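Local coordinates for protein serine protease MT3772 (PDB 3K6Y) that cleaves peptide bonds as the trypsin-like serine protease domain of a membrane protein thought to help Mycobacterium tuberculosis resist acid and oxidative stress, at residues A[68-73]-A[106-111]; A[93-98]-A[227-232]; A[129-134]-A[147-152]; A[170-175]-A[209-214]. All coordinates share one frame; numbering follows the deposited sequence.

From the N terminus, segment 68-73 comes first, and contact 1 closes when 106-111 pairs with it inside the first six-stranded barrel. Segment 93-98 leaves before that loop is shut, and its partner 227-232 arrives only near the C terminus, so contact 2 crosses contact 1 and brings the chain's end back to the first barrel. Contacts 3 and 4 are both nested within the loop of contact 2. They follow each other in the second barrel: contact 3 closes a hairpin, contact 4 the longer loop from 170-175 to 209-214. Asn73 of contact 1 touches Leu212 of contact 4, joining the two barrels.

Contact 1 (A[68-73]-A[106-111]); sequences DRVMTN and AILAVP
Val70 and Leu108 face each other as an antiparallel hydrogen-bonded pair, and Val70 has more of its surface buried here than any other residue of the contact. Leu108 N donates a hydrogen bond to Val70 O at 2.8 Å, while Val70 N answers to Leu108 O. Above this ring of bonds the two side chains pass at a slant, CB of Val70 being 4.2 Å from CB of Leu108. Val70 places CG1 anti to the backbone N (chi1 166°), which carries CG2 to within 4.0 Å of Val110 CG2. Its two branches thus serve different neighbours, CG1 facing Leu108 CD1. Ala106, the next most buried, is small enough to lie beside Thr72, whose CG2 is 4.1 Å from Ala106 CB; the Thr72 hydroxyl is bonded to Thr61 O.

At the far end Asp68 has a left-handed backbone (phi 64°), and its O is gripped from opposite faces of its plane by Val110 N at 2.9 Å and by Arg69 NH1. With NH1 so placed and NE on Ile224 O, the guanidinium has one face on Ala109 CB, 3.4 Å from NH1 and toward the rim; a small side chain suits this close approach. The Asp68 carboxylate accepts from the backbone N of His112 and Leu113. Asn73 ND2 bonds to the O of Asp104, a predicted active-site residue, close to the predicted His75.

In this trypsin-like barrel strand 69-72 has strand 56-66 on its other side, and strand 105-109 has strand 90-100. Val70, Thr72 and Leu108 face inward toward strand 44-51, whereas Met71 reaches across to Val197 of strand 194-201.

Contact 2 (A[93-98]-A[227-232]); sequences EATVVS and TQPVGT
Val96 and Val230 meet through both backbone and side chain. Val230 N donates to Val96 O at 2.9 Å, nearly along the C=O axis, and it is the one direct hydrogen bond between the segments. The two side chains cross at about a right angle, Val96 CG1 lying 4.0 Å from Val230 CG2. With CG1 of Val96 anti to the backbone N (chi1 -179°), its other methyl, CG2, is left beside that nitrogen and meets Thr232 CG2 at 3.9 Å. Val230 turns CG2 in between its own N and carbonyl carbon (chi1 -60°), where the methyl leans over the Val96 carbonyl, while CG1 rests 3.6 Å from Val97 O. Valine suits both places because its two branches can serve two neighbours at once.

Thr95 brings its methyl, not its hydroxyl, to the contact: CG2 comes within 3.8 Å of Pro229 CB. Thr232 likewise turns CG2 inward and sends OG1 to Ser80 O. Where the backbones part, a water lies within hydrogen-bonding distance of both carbonyls, 2.9 Å from Val97 O and 2.7 Å from Gln228 O. Pro229 of the second subunit packs on Val230.

Val97 and Ser98 together face Ile107, a classic beta bulge in strand 90-100. Through the pairing of Val96 with Val230, the C-terminal chain, which ends near Cys235, disulfide-bonded to Cys54, is held against the first barrel of this trypsin-like fold.

Contact 3 (A[129-134]-A[147-152]); sequences ADVVVL and ARIREA
Asp130 OD1 is the polar atom on which several groups converge: Arg148 NH1 makes a salt bridge to it at 3.1 Å, and two waters each donate to it at 2.7 Å. One of these waters also donates to Ala147 O and sits above a face of the guanidinium; the other accepts from Arg148 NH1 at the edge, in plane. The two side chains run side by side and point the same way, yet the planes of carboxylate and guanidinium are 59° apart, so the pair is joined through one oxygen and not as a flat two-bond bridge. Arg148 starts extended, CG anti to the backbone N, and then bends at chi3 (-52°), which brings its end alongside the Asp130 carboxylate. Length and flexibility are what suit arginine here, since the same group also bonds to Ala25 O, Ser26 O and Gly128 O.

Asp130 and Arg148 form a non-hydrogen-bonded antiparallel pair. Flanking it, Ile149 N donates to Ala129 O at 3.0 Å, and Val131 and Ala147 exchange bonds in both directions. The bond from Ala147 N to Val131 O is markedly bent, at 132°, as the strands of the hairpin diverge.

On the other face the contact is apolar. Val131 CG2 lies 3.7 Å from Ala147 CB, and Val131 CG1 meets Ile149 CG1 at 3.9 Å, the two side chains crossing about perpendicularly beside Leu187. The small Ala147 admits both Val131 and Val133.

The chemistry is thus two-sided: an apolar barrel interior, and an outer ion pair, bridged by water and probably softened by it, whose arginine also ties down the N-terminal arm.

Contact 4 (A[170-175]-A[209-214]); sequences DVYTIR and GFVLTA
Val211 packs against both Tyr172 and Ile174 on one face of the paired strands. Its CG2 lies 3.9 Å from Ile174 CD1, the two side chains crossing at about a right angle, while its CG1 comes to the edge of the Tyr172 ring; Leu187 adds to this apolar centre. Ile174 holds CG1 between its backbone N and carbonyl carbon (chi1 64°), folding that branch over Gly209, whose CA is 3.7 Å from Ile174 CG1. Lacking a side chain, glycine allows so near an approach.

Over one face of the tyrosine ring lies Thr213 CG2, 18° off the ring normal, a CH-pi contact. Threonine serves doubly, its methyl on the ring and its hydroxyl capping the helix that follows. The tyrosine OH reaches Ala125 N.

These strands, 167-175 and 208-213, are neighbours in the second antiparallel six-stranded barrel of the trypsin-like fold, bound by paired backbone bonds such as Tyr172 N to Val211 O at 2.8 Å. On the opposite face Thr173 CG2 meets Phe210 CE1 at 3.8 Å, the side chains running alongside.

Toward the end of the pair, Thr213 N donates to Asp170 O at 3.1 Å. Thr213 is also the N-cap of helix 214-218, its OG1 bonded to Glu216 N and to a water at 2.7 Å. That water donates weakly to Asp170 OD2, whose partner oxygen OD1 forms a salt bridge with Arg154.

Contact 1 (A[68-73]-A[106-111])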
loop_
_atom_site.group_PDB
_atom_site.type_symbol
_atom_site.label_atom_id
_atom_site.label_comp_id
_atom_site.label_asym_id
_atom_site.label_seq_id
_atom_site.Cartn_x
_atom_site.Cartn_y
_atom_site.Cartn_z
ATOM N N ASP A 68 -9.716 -22.345 5.661
ATOM C CA ASP A 68 -8.401 -21.710 5.612
ATOM C C ASP A 68 -8.400 -20.329 4.960
ATOM O O ASP A 68 -7.338 -19.849 4.536
ATOM C CB ASP A 68 -7.347 -22.622 5.002
ATOM C CG ASP A 68 -7.081 -23.855 5.827
ATOM O OD1 ASP A 68 -7.683 -24.034 6.897
ATOM O OD2 ASP A 68 -6.200 -24.624 5.392
ATOM N N ARG A 69 -9.559 -19.657 4.940
ATOM C CA ARG A 69 -9.660 -18.300 4.383
ATOM C C ARG A 69 -10.507 -17.434 5.293
ATOM O O ARG A 69 -11.620 -17.804 5.666
ATOM C CB ARG A 69 -10.280 -18.315 2.975
ATOM C CG ARG A 69 -9.432 -18.962 1.883
ATOM C CD ARG A 69 -8.243 -18.064 1.576
ATOM N NE ARG A 69 -7.377 -18.523 0.490
ATOM C CZ ARG A 69 -6.377 -19.382 0.644
ATOM N NH1 ARG A 69 -6.187 -19.983 1.820
ATOM N NH2 ARG A 69 -5.599 -19.657 -0.394
ATOM N N VAL A 70 -9.954 -16.276 5.658
ATOM C CA VAL A 70 -10.598 -15.352 6.577
ATOM C C VAL A 70 -10.764 -13.986 5.890
ATOM O O VAL A 70 -9.821 -13.488 5.254
ATOM C CB VAL A 70 -9.751 -15.206 7.848
ATOM C CG1 VAL A 70 -10.180 -14.007 8.695
ATOM C CG2 VAL A 70 -9.868 -16.465 8.675
ATOM N N MET A 71 -11.951 -13.389 6.010
ATOM C CA MET A 71 -12.166 -12.031 5.522
ATOM C C MET A 71 -12.088 -11.059 6.718
ATOM O O MET A 71 -12.575 -11.370 7.830
ATOM C CB MET A 71 -13.534 -11.901 4.825
ATOM C CG MET A 71 -13.768 -10.484 4.306
ATOM S SD MET A 71 -15.228 -10.367 3.236
ATOM C CE MET A 71 -14.666 -11.148 1.720
ATOM N N THR A 72 -11.515 -9.883 6.460
ATOM C CA THR A 72 -11.498 -8.785 7.417
ATOM C C THR A 72 -11.476 -7.480 6.617
ATOM O O THR A 72 -11.561 -7.515 5.386
ATOM C CB THR A 72 -10.289 -8.899 8.386
ATOM O OG1 THR A 72 -10.391 -7.900 9.415
ATOM C CG2 THR A 72 -8.933 -8.764 7.684
ATOM N N ASN A 73 -11.402 -6.339 7.297
ATOM C CA ASN A 73 -11.196 -5.090 6.569
ATOM C C ASN A 73 -9.735 -4.883 6.232
ATOM O O ASN A 73 -8.857 -5.326 6.982
ATOM C CB ASN A 73 -11.677 -3.886 7.378
ATOM C CG ASN A 73 -13.192 -3.821 7.527
ATOM O OD1 ASN A 73 -13.690 -3.652 8.633
ATOM N ND2 ASN A 73 -13.920 -3.884 6.415
ATOM N N ALA A 106 -9.704 -7.290 3.173
ATOM C CA ALA A 106 -8.544 -8.153 2.994
ATOM C C ALA A 106 -8.987 -9.591 3.157
ATOM O O ALA A 106 -9.908 -9.890 3.938
ATOM C CB ALA A 106 -7.423 -7.814 4.004
ATOM N N ILE A 107 -8.322 -10.488 2.430
ATOM C CA ILE A 107 -8.521 -11.922 2.635
ATOM C C ILE A 107 -7.194 -12.500 3.084
ATOM O O ILE A 107 -6.133 -12.203 2.496
ATOM C CB ILE A 107 -9.025 -12.637 1.350
ATOM C CG1 ILE A 107 -10.407 -12.081 0.965
ATOM C CG2 ILE A 107 -9.089 -14.163 1.570
ATOM C CD1 ILE A 107 -10.978 -12.617 -0.364
ATOM N N LEU A 108 -7.284 -13.302 4.148
ATOM C CA LEU A 108 -6.127 -13.957 4.728
ATOM C C LEU A 108 -6.157 -15.429 4.432
ATOM O O LEU A 108 -7.199 -16.082 4.581
ATOM C CB LEU A 108 -6.143 -13.777 6.256
ATOM C CG LEU A 108 -6.329 -12.351 6.749
ATOM C CD1 LEU A 108 -6.358 -12.331 8.255
ATOM C CD2 LEU A 108 -5.253 -11.401 6.264
ATOM N N ALA A 109 -4.990 -15.955 4.051
ATOM C CA ALA A 109 -4.785 -17.405 3.974
ATOM C C ALA A 109 -4.281 -17.884 5.325
ATOM O O ALA A 109 -3.286 -17.358 5.852
ATOM C CB ALA A 109 -3.782 -17.758 2.873
ATOM N N VAL A 110 -4.972 -18.860 5.908
ATOM C CA VAL A 110 -4.699 -19.292 7.289
ATOM C C VAL A 110 -4.685 -20.814 7.311
ATOM O O VAL A 110 -5.708 -21.463 7.538
ATOM C CB VAL A 110 -5.765 -18.766 8.267
ATOM C CG1 VAL A 110 -5.320 -18.995 9.715
ATOM C CG2 VAL A 110 -6.041 -17.260 8.027
ATOM N N PRO A 111 -3.532 -21.406 6.997
ATOM C CA PRO A 111 -3.445 -22.868 6.955
ATOM C C PRO A 111 -3.870 -23.549 8.239
ATOM O O PRO A 111 -3.525 -23.094 9.337
ATOM C CB PRO A 111 -1.950 -23.125 6.695
ATOM C CG PRO A 111 -1.490 -21.919 5.977
ATOM C CD PRO A 111 -2.289 -20.773 6.530
#

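Contact 2 (A[93-98]-A[227-232])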
loop_
_atom_site.group_PDB
_atom_site.type_symbol
_atom_site.label_atom_id
_atom_site.label_comp_id
_atom_site.label_asym_id
_atom_site.label_seq_id
_atom_site.Cartn_x
_atom_site.Cartn_y
_atom_site.Cartn_z
ATOM N N GLU A 93 -0.741 -18.567 12.086
ATOM C CA GLU A 93 -0.072 -17.695 11.139
ATOM C C GLU A 93 -0.983 -17.437 9.945
ATOM O O GLU A 93 -1.719 -18.318 9.502
ATOM C CB GLU A 93 1.232 -18.351 10.673
ATOM C CG GLU A 93 2.299 -18.496 11.774
ATOM C CD GLU A 93 3.623 -19.039 11.273
ATOM O OE1 GLU A 93 3.921 -18.887 10.066
ATOM O OE2 GLU A 93 4.381 -19.600 12.093
ATOM N N ALA A 94 -0.930 -16.210 9.451
ATOM C CA ALA A 94 -1.759 -15.797 8.328
ATOM C C ALA A 94 -0.903 -15.078 7.301
ATOM O O ALA A 94 0.128 -14.466 7.623
ATOM C CB ALA A 94 -2.865 -14.925 8.797
ATOM N N THR A 95 -1.351 -15.140 6.055
ATOM C CA THR A 95 -0.753 -14.413 4.933
ATOM C C THR A 95 -1.845 -13.538 4.326
ATOM O O THR A 95 -2.953 -14.014 4.096
ATOM C CB THR A 95 -0.223 -15.425 3.845
ATOM O OG1 THR A 95 0.779 -16.244 4.461
ATOM C CG2 THR A 95 0.411 -14.683 2.688
ATOM N N VAL A 96 -1.527 -12.283 4.025
ATOM C CA VAL A 96 -2.490 -11.416 3.351
ATOM C C VAL A 96 -2.395 -11.724 1.841
ATOM O O VAL A 96 -1.390 -11.409 1.204
ATOM C CB VAL A 96 -2.178 -9.929 3.607
ATOM C CG1 VAL A 96 -3.212 -9.073 2.926
ATOM C CG2 VAL A 96 -2.134 -9.628 5.113
ATOM N N VAL A 97 -3.427 -12.350 1.275
ATOM C CA VAL A 97 -3.387 -12.745 -0.128
ATOM C C VAL A 97 -4.248 -11.890 -1.032
ATOM O O VAL A 97 -4.110 -11.950 -2.257
ATOM C CB VAL A 97 -3.719 -14.258 -0.329
ATOM C CG1 VAL A 97 -2.704 -15.106 0.412
ATOM C CG2 VAL A 97 -5.142 -14.594 0.106
ATOM N N SER A 98 -5.118 -11.073 -0.440
ATOM C CA SER A 98 -5.874 -10.072 -1.192
ATOM C C SER A 98 -6.043 -8.881 -0.267
ATOM O O SER A 98 -6.286 -9.039 0.925
ATOM C CB SER A 98 -7.225 -10.632 -1.644
ATOM O OG SER A 98 -7.991 -9.667 -2.325
ATOM N N THR A 227 -2.476 -17.213 -3.216
ATOM C CA THR A 227 -1.628 -17.835 -2.232
ATOM C C THR A 227 -0.416 -16.986 -1.841
ATOM O O THR A 227 0.110 -17.143 -0.750
ATOM C CB THR A 227 -1.103 -19.198 -2.735
ATOM O OG1 THR A 227 -0.526 -19.039 -4.033
ATOM C CG2 THR A 227 -2.229 -20.236 -2.815
ATOM N N GLN A 228 -0.006 -16.057 -2.706
ATOM C CA GLN A 228 1.202 -15.271 -2.452
ATOM C C GLN A 228 0.887 -14.015 -1.661
ATOM O O GLN A 228 -0.190 -13.454 -1.810
ATOM C CB GLN A 228 1.845 -14.899 -3.785
ATOM C CG GLN A 228 2.270 -16.090 -4.596
ATOM C CD GLN A 228 3.091 -17.034 -3.788
ATOM O OE1 GLN A 228 4.119 -16.655 -3.205
ATOM N NE2 GLN A 228 2.631 -18.284 -3.696
ATOM N N PRO A 229 1.817 -13.544 -0.828
ATOM C CA PRO A 229 1.516 -12.311 -0.089
ATOM C C PRO A 229 1.451 -11.082 -0.983
ATOM O O PRO A 229 2.264 -10.919 -1.900
ATOM C CB PRO A 229 2.688 -12.171 0.885
ATOM C CG PRO A 229 3.797 -12.963 0.277
ATOM C CD PRO A 229 3.142 -14.104 -0.492
ATOM N N VAL A 230 0.508 -10.201 -0.680
ATOM C CA VAL A 230 0.419 -8.914 -1.366
ATOM C C VAL A 230 0.806 -7.878 -0.276
ATOM O O VAL A 230 0.753 -8.183 0.922
ATOM C CB VAL A 230 -0.997 -8.702 -1.982
ATOM C CG1 VAL A 230 -1.298 -9.809 -2.994
ATOM C CG2 VAL A 230 -2.096 -8.630 -0.913
ATOM N N GLY A 231 1.161 -6.678 -0.641
ATOM C CA GLY A 231 1.508 -5.774 0.473
ATOM C C GLY A 231 0.295 -5.335 1.288
ATOM O O GLY A 231 -0.864 -5.556 0.893
ATOM N N THR A 232 0.562 -4.638 2.386
ATOM C CA THR A 232 -0.487 -4.058 3.217
ATOM C C THR A 232 -0.499 -2.539 3.160
ATOM O O THR A 232 -1.127 -1.888 4.000
ATOM C CB THR A 232 -0.365 -4.511 4.655
ATOM O OG1 THR A 232 0.975 -4.246 5.066
ATOM C CG2 THR A 232 -0.711 -5.994 4.789
HETATM O O HOH W 1 -1.899 -12.907 -3.851
#

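Contact 3 (A[129-134]-A[147-152])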
loop_
_atom_site.group_PDB
_atom_site.type_symbol
_atom_site.label_atom_id
_atom_site.label_comp_id
_atom_site.label_asym_id
_atom_site.label_seq_id
_atom_site.Cartn_x
_atom_site.Cartn_y
_atom_site.Cartn_z
ATOM N N ALA A 129 -34.772 -4.893 10.730
ATOM C CA ALA A 129 -34.403 -6.288 11.014
ATOM C C ALA A 129 -33.473 -6.409 12.219
ATOM O O ALA A 129 -32.558 -5.596 12.384
ATOM C CB ALA A 129 -33.776 -6.938 9.792
ATOM N N ASP A 130 -33.725 -7.419 13.061
ATOM C CA ASP A 130 -32.821 -7.803 14.149
ATOM C C ASP A 130 -31.572 -8.440 13.544
ATOM O O ASP A 130 -31.652 -9.407 12.778
ATOM C CB ASP A 130 -33.435 -8.866 15.074
ATOM C CG ASP A 130 -34.573 -8.351 15.939
ATOM O OD1 ASP A 130 -34.582 -7.190 16.392
ATOM O OD2 ASP A 130 -35.484 -9.170 16.211
ATOM N N VAL A 131 -30.418 -7.894 13.897
ATOM C CA VAL A 131 -29.122 -8.385 13.416
ATOM C C VAL A 131 -28.115 -8.283 14.563
ATOM O O VAL A 131 -28.393 -7.657 15.593
ATOM C CB VAL A 131 -28.670 -7.599 12.155
ATOM C CG1 VAL A 131 -29.560 -7.952 10.934
ATOM C CG2 VAL A 131 -28.685 -6.079 12.417
ATOM N N VAL A 132 -26.953 -8.917 14.403
ATOM C CA VAL A 132 -25.974 -8.948 15.475
ATOM C C VAL A 132 -24.586 -8.666 14.920
ATOM O O VAL A 132 -24.167 -9.251 13.927
ATOM C CB VAL A 132 -25.961 -10.288 16.252
ATOM C CG1 VAL A 132 -25.310 -10.102 17.589
ATOM C CG2 VAL A 132 -27.382 -10.870 16.416
ATOM N N VAL A 133 -23.878 -7.756 15.576
ATOM C CA VAL A 133 -22.474 -7.484 15.287
ATOM C C VAL A 133 -21.630 -8.421 16.147
ATOM O O VAL A 133 -21.811 -8.471 17.360
ATOM C CB VAL A 133 -22.130 -5.996 15.614
ATOM C CG1 VAL A 133 -20.606 -5.739 15.664
ATOM C CG2 VAL A 133 -22.816 -5.079 14.630
ATOM N N LEU A 134 -20.738 -9.184 15.528
ATOM C CA LEU A 134 -19.889 -10.109 16.287
ATOM C C LEU A 134 -18.433 -9.690 16.171
ATOM O O LEU A 134 -17.928 -9.508 15.060
ATOM C CB LEU A 134 -20.050 -11.541 15.771
ATOM C CG LEU A 134 -21.479 -12.068 15.713
ATOM C CD1 LEU A 134 -21.444 -13.499 15.181
ATOM C CD2 LEU A 134 -22.133 -12.015 17.079
ATOM N N ALA A 147 -28.044 -5.279 17.294
ATOM C CA ALA A 147 -28.127 -4.257 16.269
ATOM C C ALA A 147 -29.458 -4.328 15.550
ATOM O O ALA A 147 -30.193 -5.300 15.685
ATOM C CB ALA A 147 -26.949 -4.378 15.270
ATOM N N ARG A 148 -29.770 -3.276 14.807
ATOM C CA ARG A 148 -30.970 -3.209 14.005
ATOM C C ARG A 148 -30.642 -2.522 12.695
ATOM O O ARG A 148 -29.984 -1.479 12.689
ATOM C CB ARG A 148 -32.111 -2.497 14.756
ATOM C CG ARG A 148 -33.436 -2.599 14.033
ATOM C CD ARG A 148 -34.649 -1.979 14.787
ATOM N NE ARG A 148 -34.773 -2.484 16.155
ATOM C CZ ARG A 148 -35.317 -3.655 16.491
ATOM N NH1 ARG A 148 -35.794 -4.479 15.562
ATOM N NH2 ARG A 148 -35.363 -4.000 17.765
ATOM N N ILE A 149 -31.107 -3.076 11.586
ATOM C CA ILE A 149 -30.868 -2.469 10.282
ATOM C C ILE A 149 -31.609 -1.141 10.184
ATOM O O ILE A 149 -32.809 -1.068 10.499
ATOM C CB ILE A 149 -31.342 -3.372 9.113
ATOM C CG1 ILE A 149 -30.583 -4.711 9.086
ATOM C CG2 ILE A 149 -31.224 -2.661 7.767
ATOM C CD1 ILE A 149 -29.086 -4.592 8.699
ATOM N N ARG A 150 -30.915 -0.092 9.731
ATOM C CA ARG A 150 -31.597 1.155 9.355
ATOM C C ARG A 150 -31.927 1.154 7.873
ATOM O O ARG A 150 -33.090 1.290 7.509
ATOM C CB ARG A 150 -30.759 2.388 9.704
ATOM C CG ARG A 150 -30.445 2.572 11.163
ATOM C CD ARG A 150 -29.685 3.872 11.324
ATOM N NE ARG A 150 -29.193 4.096 12.669
ATOM C CZ ARG A 150 -29.915 4.604 13.671
ATOM N NH1 ARG A 150 -31.199 4.889 13.493
ATOM N NH2 ARG A 150 -29.368 4.808 14.853
ATOM N N GLU A 151 -30.924 1.021 7.008
ATOM C CA GLU A 151 -31.118 1.224 5.584
ATOM C C GLU A 151 -29.921 0.697 4.806
ATOM O O GLU A 151 -28.798 0.767 5.302
ATOM C CB GLU A 151 -31.249 2.736 5.335
ATOM C CG GLU A 151 -31.708 3.171 3.966
ATOM C CD GLU A 151 -31.760 4.695 3.826
ATOM O OE1 GLU A 151 -31.191 5.420 4.684
ATOM O OE2 GLU A 151 -32.365 5.168 2.843
ATOM N N ALA A 152 -30.156 0.189 3.600
ATOM C CA ALA A 152 -29.077 -0.029 2.624
ATOM C C ALA A 152 -28.909 1.273 1.836
ATOM O O ALA A 152 -29.886 1.802 1.304
ATOM C CB ALA A 152 -29.419 -1.181 1.692
HETATM O O HOH W 2 -32.626 -5.499 17.165
HETATM O O HOH W 3 -37.267 -6.684 16.561
#

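Contact 4 (A[170-175]-A[209-214])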
loop_
_atom_site.group_PDB
_atom_site.type_symbol
_atom_site.label_atom_id
_atom_site.label_comp_id
_atom_site.label_asym_id
_atom_site.label_seq_id
_atom_site.Cartn_x
_atom_site.Cartn_y
_atom_site.Cartn_z
ATOM N N ASP A 170 -21.740 0.074 -1.491
ATOM C CA ASP A 170 -23.011 -0.309 -0.865
ATOM C C ASP A 170 -22.764 -0.686 0.593
ATOM O O ASP A 170 -21.949 -1.566 0.891
ATOM C CB ASP A 170 -23.645 -1.504 -1.589
ATOM C CG ASP A 170 -24.116 -1.174 -2.994
ATOM O OD1 ASP A 170 -24.490 -0.021 -3.260
ATOM O OD2 ASP A 170 -24.137 -2.093 -3.833
ATOM N N VAL A 171 -23.488 -0.028 1.488
ATOM C CA VAL A 171 -23.373 -0.216 2.916
ATOM C C VAL A 171 -24.735 -0.361 3.554
ATOM O O VAL A 171 -25.737 0.106 2.986
ATOM C CB VAL A 171 -22.550 0.911 3.597
ATOM C CG1 VAL A 171 -21.192 1.064 2.906
ATOM C CG2 VAL A 171 -23.314 2.209 3.636
ATOM N N TYR A 172 -24.779 -0.999 4.716
ATOM C CA TYR A 172 -25.897 -0.801 5.618
ATOM C C TYR A 172 -25.508 0.206 6.671
ATOM O O TYR A 172 -24.389 0.175 7.207
ATOM C CB TYR A 172 -26.276 -2.082 6.356
ATOM C CG TYR A 172 -26.779 -3.209 5.501
ATOM C CD1 TYR A 172 -28.045 -3.154 4.902
ATOM C CD2 TYR A 172 -26.023 -4.366 5.339
ATOM C CE1 TYR A 172 -28.521 -4.210 4.138
ATOM C CE2 TYR A 172 -26.490 -5.426 4.563
ATOM C CZ TYR A 172 -27.739 -5.343 3.977
ATOM O OH TYR A 172 -28.217 -6.380 3.222
ATOM N N THR A 173 -26.452 1.088 6.996
ATOM C CA THR A 173 -26.399 1.756 8.281
ATOM C C THR A 173 -27.189 0.936 9.279
ATOM O O THR A 173 -28.242 0.390 8.933
ATOM C CB THR A 173 -26.947 3.177 8.207
ATOM O OG1 THR A 173 -28.255 3.139 7.631
ATOM C CG2 THR A 173 -26.037 4.033 7.335
ATOM N N ILE A 174 -26.681 0.834 10.504
ATOM C CA ILE A 174 -27.322 0.046 11.544
ATOM C C ILE A 174 -27.434 0.916 12.787
ATOM O O ILE A 174 -26.663 1.877 12.967
ATOM C CB ILE A 174 -26.557 -1.280 11.846
ATOM C CG1 ILE A 174 -25.155 -0.998 12.402
ATOM C CG2 ILE A 174 -26.533 -2.168 10.608
ATOM C CD1 ILE A 174 -24.415 -2.257 12.808
ATOM N N ARG A 175 -28.419 0.592 13.619
ATOM C CA ARG A 175 -28.463 1.133 14.947
ATOM C C ARG A 175 -27.740 0.141 15.853
ATOM O O ARG A 175 -28.179 -1.009 15.989
ATOM C CB ARG A 175 -29.910 1.352 15.408
ATOM C CG ARG A 175 -29.943 1.973 16.772
ATOM C CD ARG A 175 -31.310 2.434 17.187
ATOM N NE ARG A 175 -31.206 2.992 18.529
ATOM C CZ ARG A 175 -32.178 3.646 19.158
ATOM N NH1 ARG A 175 -33.359 3.811 18.583
ATOM N NH2 ARG A 175 -31.942 4.118 20.370
ATOM N N GLY A 209 -23.818 2.467 13.149
ATOM C CA GLY A 209 -22.677 1.744 12.591
ATOM C C GLY A 209 -22.800 1.613 11.091
ATOM O O GLY A 209 -23.893 1.768 10.520
ATOM N N PHE A 210 -21.670 1.280 10.464
ATOM C CA PHE A 210 -21.586 1.134 9.022
ATOM C C PHE A 210 -21.034 -0.239 8.695
ATOM O O PHE A 210 -20.057 -0.696 9.323
ATOM C CB PHE A 210 -20.649 2.170 8.417
ATOM C CG PHE A 210 -21.163 3.574 8.521
ATOM C CD1 PHE A 210 -22.033 4.069 7.561
ATOM C CD2 PHE A 210 -20.822 4.370 9.601
ATOM C CE1 PHE A 210 -22.529 5.374 7.648
ATOM C CE2 PHE A 210 -21.316 5.684 9.705
ATOM C CZ PHE A 210 -22.179 6.169 8.730
ATOM N N VAL A 211 -21.677 -0.893 7.728
ATOM C CA VAL A 211 -21.403 -2.282 7.365
ATOM C C VAL A 211 -21.316 -2.403 5.852
ATOM O O VAL A 211 -22.250 -1.993 5.146
ATOM C CB VAL A 211 -22.540 -3.192 7.890
ATOM C CG1 VAL A 211 -22.277 -4.648 7.538
ATOM C CG2 VAL A 211 -22.717 -3.019 9.391
ATOM N N LEU A 212 -20.215 -2.956 5.322
ATOM C CA LEU A 212 -20.161 -3.213 3.881
ATOM C C LEU A 212 -21.117 -4.329 3.560
ATOM O O LEU A 212 -21.105 -5.355 4.235
ATOM C CB LEU A 212 -18.763 -3.659 3.458
ATOM C CG LEU A 212 -17.603 -2.715 3.741
ATOM C CD1 LEU A 212 -16.270 -3.404 3.503
ATOM C CD2 LEU A 212 -17.728 -1.443 2.884
ATOM N N THR A 213 -21.944 -4.181 2.530
ATOM C CA THR A 213 -22.891 -5.261 2.256
ATOM C C THR A 213 -22.199 -6.525 1.727
ATOM O O THR A 213 -21.098 -6.469 1.175
ATOM C CB THR A 213 -24.006 -4.850 1.264
ATOM O OG1 THR A 213 -23.438 -4.707 -0.034
ATOM C CG2 THR A 213 -24.732 -3.575 1.702
ATOM N N ALA A 214 -22.899 -7.656 1.825
ATOM C CA ALA A 214 -22.401 -8.874 1.206
ATOM C C ALA A 214 -22.117 -8.668 -0.289
ATOM O O ALA A 214 -21.093 -9.104 -0.806
ATOM C CB ALA A 214 -23.388 -10.034 1.423
HETATM O O HOH W 4 -25.325 -4.605 -1.966
#